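Long-range contacts in mandelate racemase/muconate lactonizing protein (Paenibacillus sp., PDB 3QPE), which belongs to the enolase superfamily and binds D-galacturonic acid beside magnesium, and so probably acts on acid sugars of this kind: residues T23-R28 with H39-T44; G31-I36 with S134-D139. One frame throughout, in Å; residues are numbered along the deposited sequence.

Contact 1: residues T23-R28 with H39-T44. With DGU (D-galacturonic acid), chain G.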
loop_
_atom_site.group_PDB
_atom_site.type_symbol
_atom_site.label_atom_id
_atom_site.label_comp_id
_atom_site.label_asym_id
_atom_site.label_seq_id
_atom_site.Cartn_x
_atom_site.Cartn_y
_atom_site.Cartn_z
ATOM N N THR A 23 26.394 9.168 14.628
ATOM C CA THR A 23 25.473 8.819 15.698
ATOM C C THR A 23 25.177 10.021 16.590
ATOM O O THR A 23 25.981 10.948 16.702
ATOM C CB THR A 23 26.006 7.640 16.527
ATOM O OG1 THR A 23 27.253 7.997 17.135
ATOM C CG2 THR A 23 26.216 6.433 15.639
ATOM N N GLY A 24 24.001 10.003 17.214
ATOM C CA GLY A 24 23.564 11.132 18.008
ATOM C C GLY A 24 22.319 10.768 18.778
ATOM O O GLY A 24 22.016 9.592 18.922
ATOM N N GLU A 25 21.608 11.784 19.250
ATOM C CA GLU A 25 20.404 11.611 20.065
ATOM C C GLU A 25 19.416 12.720 19.802
ATOM O O GLU A 25 19.798 13.873 19.565
ATOM C CB GLU A 25 20.751 11.670 21.560
ATOM C CG GLU A 25 21.625 10.563 22.054
ATOM C CD GLU A 25 21.798 10.625 23.562
ATOM O OE1 GLU A 25 22.144 11.712 24.078
ATOM O OE2 GLU A 25 21.569 9.594 24.227
ATOM N N ARG A 26 18.129 12.394 19.876
ATOM C CA ARG A 26 17.143 13.451 19.870
ATOM C C ARG A 26 16.991 14.026 21.286
ATOM O O ARG A 26 17.337 13.377 22.266
ATOM C CB ARG A 26 15.804 12.994 19.252
ATOM C CG ARG A 26 15.093 11.851 19.968
ATOM C CD ARG A 26 13.699 11.591 19.347
ATOM N NE ARG A 26 13.712 11.355 17.891
ATOM C CZ ARG A 26 13.880 10.160 17.322
ATOM N NH1 ARG A 26 14.096 9.084 18.068
ATOM N NH2 ARG A 26 13.858 10.035 15.995
ATOM N N ALA A 27 16.494 15.252 21.377
ATOM C CA ALA A 27 16.449 15.983 22.640
ATOM C C ALA A 27 15.558 15.311 23.687
ATOM O O ALA A 27 15.878 15.304 24.876
ATOM C CB ALA A 27 16.006 17.425 22.391
ATOM N N ARG A 28 14.435 14.748 23.247
ATOM C CA ARG A 28 13.533 14.053 24.158
ATOM C C ARG A 28 13.202 12.686 23.564
ATOM O O ARG A 28 12.947 12.572 22.355
ATOM C CB ARG A 28 12.272 14.893 24.356
ATOM C CG ARG A 28 11.316 14.371 25.425
ATOM C CD ARG A 28 10.064 15.227 25.502
ATOM N NE ARG A 28 9.281 15.146 24.275
ATOM C CZ ARG A 28 9.002 16.184 23.492
ATOM N NH1 ARG A 28 9.416 17.395 23.821
ATOM N NH2 ARG A 28 8.286 16.012 22.382
ATOM N N HIS A 39 10.014 4.690 20.114
ATOM C CA HIS A 39 10.999 4.947 19.063
ATOM C C HIS A 39 12.381 5.218 19.644
ATOM O O HIS A 39 13.400 4.933 19.011
ATOM C CB HIS A 39 10.549 6.105 18.186
ATOM C CG HIS A 39 9.418 5.760 17.267
ATOM N ND1 HIS A 39 8.159 5.438 17.724
ATOM C CD2 HIS A 39 9.357 5.690 15.914
ATOM C CE1 HIS A 39 7.369 5.190 16.693
ATOM N NE2 HIS A 39 8.071 5.332 15.584
ATOM N N GLY A 40 12.410 5.778 20.848
ATOM C CA GLY A 40 13.660 5.984 21.549
ATOM C C GLY A 40 14.299 7.343 21.377
ATOM O O GLY A 40 13.694 8.287 20.877
ATOM N N LYS A 41 15.554 7.426 21.809
ATOM C CA LYS A 41 16.292 8.674 21.798
ATOM C C LYS A 41 17.477 8.597 20.830
ATOM O O LYS A 41 17.951 9.619 20.355
ATOM C CB LYS A 41 16.801 8.972 23.207
ATOM C CG LYS A 41 17.305 10.383 23.404
ATOM C CD LYS A 41 17.430 10.715 24.901
ATOM C CE LYS A 41 18.695 11.523 25.204
ATOM N NZ LYS A 41 18.789 12.840 24.473
ATOM N N SER A 42 17.967 7.385 20.572
ATOM C CA SER A 42 19.159 7.197 19.731
ATOM C C SER A 42 18.886 7.460 18.241
ATOM O O SER A 42 17.852 7.039 17.708
ATOM C CB SER A 42 19.710 5.784 19.914
ATOM O OG SER A 42 20.918 5.625 19.201
ATOM N N CYS A 43 19.826 8.137 17.577
ATOM C CA CYS A 43 19.688 8.532 16.170
ATOM C C CYS A 43 20.987 8.323 15.414
ATOM O O CYS A 43 22.071 8.559 15.953
ATOM C CB CYS A 43 19.342 10.022 16.053
ATOM S SG CYS A 43 17.754 10.549 16.748
ATOM N N THR A 44 20.882 7.931 14.145
ATOM C CA THR A 44 22.062 7.806 13.308
ATOM C C THR A 44 21.774 8.436 11.949
ATOM O O THR A 44 20.607 8.658 11.591
ATOM C CB THR A 44 22.450 6.335 13.105
ATOM O OG1 THR A 44 21.361 5.645 12.481
ATOM C CG2 THR A 44 22.770 5.656 14.445
HETATM O O1 DGU G . 9.660 5.598 11.172
HETATM O O2 DGU G . 7.503 5.193 12.944
HETATM O O5 DGU G . 4.651 8.688 10.594
HETATM O O6B DGU G . 4.950 11.387 9.947
HETATM C C1 DGU G . 8.757 6.435 11.294
HETATM C C2 DGU G . 7.874 6.525 12.559
HETATM C C3 DGU G . 6.603 7.374 12.349
HETATM C C4 DGU G . 6.856 8.738 11.661
HETATM C C5 DGU G . 5.576 9.516 11.317
HETATM C C6 DGU G . 5.876 10.853 10.602
HETATM O O3 DGU G . 5.977 7.614 13.617
HETATM O O4 DGU G . 7.556 8.523 10.435
HETATM O O6A DGU G . 7.033 11.306 10.743
#

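Contact 2: residues G31-I36 with S134-D139. With DGU (D-galacturonic acid), chain G.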
loop_
_atom_site.group_PDB
_atom_site.type_symbol
_atom_site.label_atom_id
_atom_site.label_comp_id
_atom_site.label_asym_id
_atom_site.label_seq_id
_atom_site.Cartn_x
_atom_site.Cartn_y
_atom_site.Cartn_z
ATOM N N GLY A 31 8.152 8.245 22.416
ATOM C CA GLY A 31 7.409 7.039 22.730
ATOM C C GLY A 31 6.798 6.349 21.522
ATOM O O GLY A 31 7.289 6.475 20.403
ATOM N N ALA A 32 5.722 5.612 21.765
ATOM C CA ALA A 32 5.055 4.810 20.745
ATOM C C ALA A 32 4.226 5.669 19.797
ATOM O O ALA A 32 3.978 6.839 20.071
ATOM C CB ALA A 32 4.164 3.751 21.418
ATOM N N ASN A 33 3.843 5.090 18.657
ATOM C CA ASN A 33 2.845 5.694 17.781
ATOM C C ASN A 33 1.709 4.700 17.597
ATOM O O ASN A 33 1.681 3.669 18.280
ATOM C CB ASN A 33 3.423 6.174 16.427
ATOM C CG ASN A 33 3.837 5.035 15.517
ATOM O OD1 ASN A 33 3.490 3.874 15.745
ATOM N ND2 ASN A 33 4.596 5.366 14.471
ATOM N N GLY A 34 0.777 5.008 16.693
ATOM C CA GLY A 34 -0.424 4.205 16.549
ATOM C C GLY A 34 -0.191 2.728 16.277
ATOM O O GLY A 34 -1.006 1.891 16.668
ATOM N N ARG A 35 0.913 2.397 15.609
ATOM C CA ARG A 35 1.136 1.016 15.169
ATOM C C ARG A 35 2.264 0.256 15.865
ATOM O O ARG A 35 2.237 -0.975 15.910
ATOM C CB ARG A 35 1.375 0.959 13.653
ATOM C CG ARG A 35 2.454 1.916 13.124
ATOM C CD ARG A 35 2.669 1.743 11.605
ATOM N NE ARG A 35 3.053 0.371 11.276
ATOM C CZ ARG A 35 4.309 -0.065 11.240
ATOM N NH1 ARG A 35 4.564 -1.333 10.952
ATOM N NH2 ARG A 35 5.313 0.765 11.495
ATOM N N ILE A 36 3.271 0.966 16.359
ATOM C CA ILE A 36 4.445 0.292 16.916
ATOM C C ILE A 36 4.891 0.915 18.230
ATOM O O ILE A 36 4.316 1.904 18.693
ATOM C CB ILE A 36 5.633 0.240 15.913
ATOM C CG1 ILE A 36 6.117 1.648 15.550
ATOM C CG2 ILE A 36 5.225 -0.529 14.654
ATOM C CD1 ILE A 36 7.399 1.667 14.703
ATOM N N SER A 134 7.534 15.842 17.168
ATOM C CA SER A 134 8.009 14.951 18.240
ATOM C C SER A 134 6.965 14.541 19.297
ATOM O O SER A 134 7.321 13.945 20.312
ATOM C CB SER A 134 9.212 15.579 18.962
ATOM O OG SER A 134 8.805 16.742 19.677
ATOM N N LEU A 135 5.691 14.830 19.057
ATOM C CA LEU A 135 4.668 14.574 20.071
ATOM C C LEU A 135 4.060 13.178 19.942
ATOM O O LEU A 135 2.939 13.017 19.442
ATOM C CB LEU A 135 3.591 15.662 20.024
ATOM C CG LEU A 135 4.161 17.051 20.328
ATOM C CD1 LEU A 135 3.219 18.156 19.934
ATOM C CD2 LEU A 135 4.507 17.140 21.814
ATOM N N TYR A 136 4.806 12.183 20.411
ATOM C CA TYR A 136 4.404 10.788 20.342
ATOM C C TYR A 136 3.460 10.406 21.491
ATOM O O TYR A 136 2.948 11.284 22.167
ATOM C CB TYR A 136 5.661 9.905 20.290
ATOM C CG TYR A 136 6.205 9.830 18.878
ATOM C CD1 TYR A 136 6.679 10.965 18.231
ATOM C CD2 TYR A 136 6.209 8.625 18.178
ATOM C CE1 TYR A 136 7.158 10.899 16.907
ATOM C CE2 TYR A 136 6.674 8.553 16.863
ATOM C CZ TYR A 136 7.152 9.688 16.239
ATOM O OH TYR A 136 7.600 9.606 14.933
ATOM N N PHE A 137 3.202 9.107 21.665
ATOM C CA PHE A 137 2.375 8.596 22.761
ATOM C C PHE A 137 3.216 8.578 24.022
ATOM O O PHE A 137 3.538 7.516 24.551
ATOM C CB PHE A 137 1.892 7.165 22.477
ATOM C CG PHE A 137 0.935 7.066 21.316
ATOM C CD1 PHE A 137 0.522 8.210 20.660
ATOM C CD2 PHE A 137 0.444 5.840 20.900
ATOM C CE1 PHE A 137 -0.389 8.142 19.585
ATOM C CE2 PHE A 137 -0.457 5.761 19.818
ATOM C CZ PHE A 137 -0.870 6.913 19.174
ATOM N N ASP A 138 3.582 9.762 24.479
ATOM C CA ASP A 138 4.495 9.884 25.609
ATOM C C ASP A 138 3.799 9.763 26.961
ATOM O O ASP A 138 4.438 9.852 28.017
ATOM C CB ASP A 138 5.265 11.184 25.476
ATOM C CG ASP A 138 6.126 11.200 24.202
ATOM O OD1 ASP A 138 6.734 10.151 23.917
ATOM O OD2 ASP A 138 6.157 12.228 23.499
ATOM N N ASP A 139 2.499 9.499 26.909
ATOM C CA ASP A 139 1.623 9.523 28.076
ATOM C C ASP A 139 1.090 8.144 28.452
ATOM O O ASP A 139 0.203 8.033 29.304
ATOM C CB ASP A 139 0.422 10.373 27.721
ATOM C CG ASP A 139 -0.230 9.897 26.425
ATOM O OD1 ASP A 139 0.427 9.981 25.359
ATOM O OD2 ASP A 139 -1.368 9.394 26.473
HETATM O O1 DGU G . 9.660 5.598 11.172
HETATM O O2 DGU G . 7.503 5.193 12.944
HETATM O O5 DGU G . 4.651 8.688 10.594
HETATM O O6B DGU G . 4.950 11.387 9.947
HETATM C C1 DGU G . 8.757 6.435 11.294
HETATM C C2 DGU G . 7.874 6.525 12.559
HETATM C C3 DGU G . 6.603 7.374 12.349
HETATM C C4 DGU G . 6.856 8.738 11.661
HETATM C C5 DGU G . 5.576 9.516 11.317
HETATM C C6 DGU G . 5.876 10.853 10.602
HETATM O O3 DGU G . 5.977 7.614 13.617
HETATM O O4 DGU G . 7.556 8.523 10.435
HETATM O O6A DGU G . 7.033 11.306 10.743
HETATM O O HOH W 1 4.965 5.166 24.582
#

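Contact 1: residues T23-R28 with H39-T44
The N-terminal beta hairpin of this enolase-superfamily protein, strand 14-30 with strand 42-52, pairs here next to the loop that reaches the bound D-galacturonic acid. Gly-24 and Cys-43 form the hydrogen-bonded antiparallel pair: Gly-24 N gives to Cys-43 O (2.7 Å), and Cys-43 N returns a bond to Gly-24 O. Thr-23 with Thr-44 and Glu-25 with Ser-42 are the flanking non-hydrogen-bonded pairs, all four side chains on one face, where the methyls Thr-23 CG2 and Thr-44 CG2 meet. Past these pairs, where the chain turns at Lys-41, Arg-26 N still gives to Lys-41 O (2.8 Å), with the donor in the carbonyl plane.

Beyond it the two long side chains reach across. Lys-41 sets out with CG on the far side from its backbone N (chi1 -167°) and bends near its end, bringing NZ to Arg-26 O at 2.7 Å; the same ammonium makes a longer salt bridge to Glu-25 OE1 (3.6 Å). Cys-43 points to the face away from the threonines, and its SG sits 3.9 Å above the guanidinium plane of Arg-26, over its centre, while Arg-26 NH1 gives to Gly-40 O (2.9 Å) from well above that carbonyl's plane. Asp-338 pairs with NE, and Ile-340 of strand 340-342 packs on both Arg-26 and Cys-43. Gly-40 has a positive phi of 94°, at which a side chain would jam against the preceding carbonyl, and together with His-39 it faces Ala-30 in a classic beta bulge. From this bulge the His-39 ring extends to the sugar acid, meeting it edge-on: NE2 and O2 of the ligand are hydrogen-bonded at 2.7 Å.

Contact 2: residues G31-I36 with S134-D139
Two aromatic rings, Tyr-136 and Phe-137, receive the 31-36 loop of the N-terminal domain at the end of barrel strand 126-135, beside the D-galacturonic acid of the active site. Over one face of Phe-137 lies Asn-33 CA, a CH-pi contact 4.0 Å from the ring centroid, while Ala-32 O approaches the Tyr-136 ring at its edge, 3.4 Å from CD2. This carbonyl also accepts from Phe-137 N (2.9 Å). A water links Ala-32 N to Phe-137 O, and Gly-31 N gives to Asp-138 OD1 at 2.8 Å. Gly-31 CA lies close against the same carboxylate, 3.4 Å from Asp-138 OD1.

Asn-33 makes an Asx turn: with CG between its backbone N and carbonyl carbon (chi1 70°), OD1 turns back to take Arg-35 N and Ile-36 N, the latter nearly along the carbonyl direction. Two bonds thus fix the amide's rotation and turn ND2 to the ligand. With an alanine here, Arg-35 N and Ile-36 N would probably lose their shared acceptor, and the ligand's O3 one of its two partners from these segments. That hydroxyl is held from both segments, by Asn-33 ND2 at 2.8 Å and by Tyr-136 OH at 2.9 Å.

Overall arrangement
From the N terminus the chain runs up strand 14-30 through residues 23-28, then makes the 31-36 loop and comes back at 39-44 into strand 42-52, so contact 1 closes a short hairpin. Contact 2 is a long-range closure: nearly a hundred residues, including helix 92-107, pass before 134-139 at the end of barrel strand 126-135 meets that same loop. The two contacts cross, since 31-36 leaves from between the halves of contact 1. Contact 1 stays within the N-terminal sheet, contact 2 ties its loop to the TIM barrel, and both touch the ligand. Direct links also join them: His-39 ND1 probably bonds to Gly-31 O, Arg-28 NH2 to Ser-134 O, and the His-39 ring stands edge-to-face with Tyr-136.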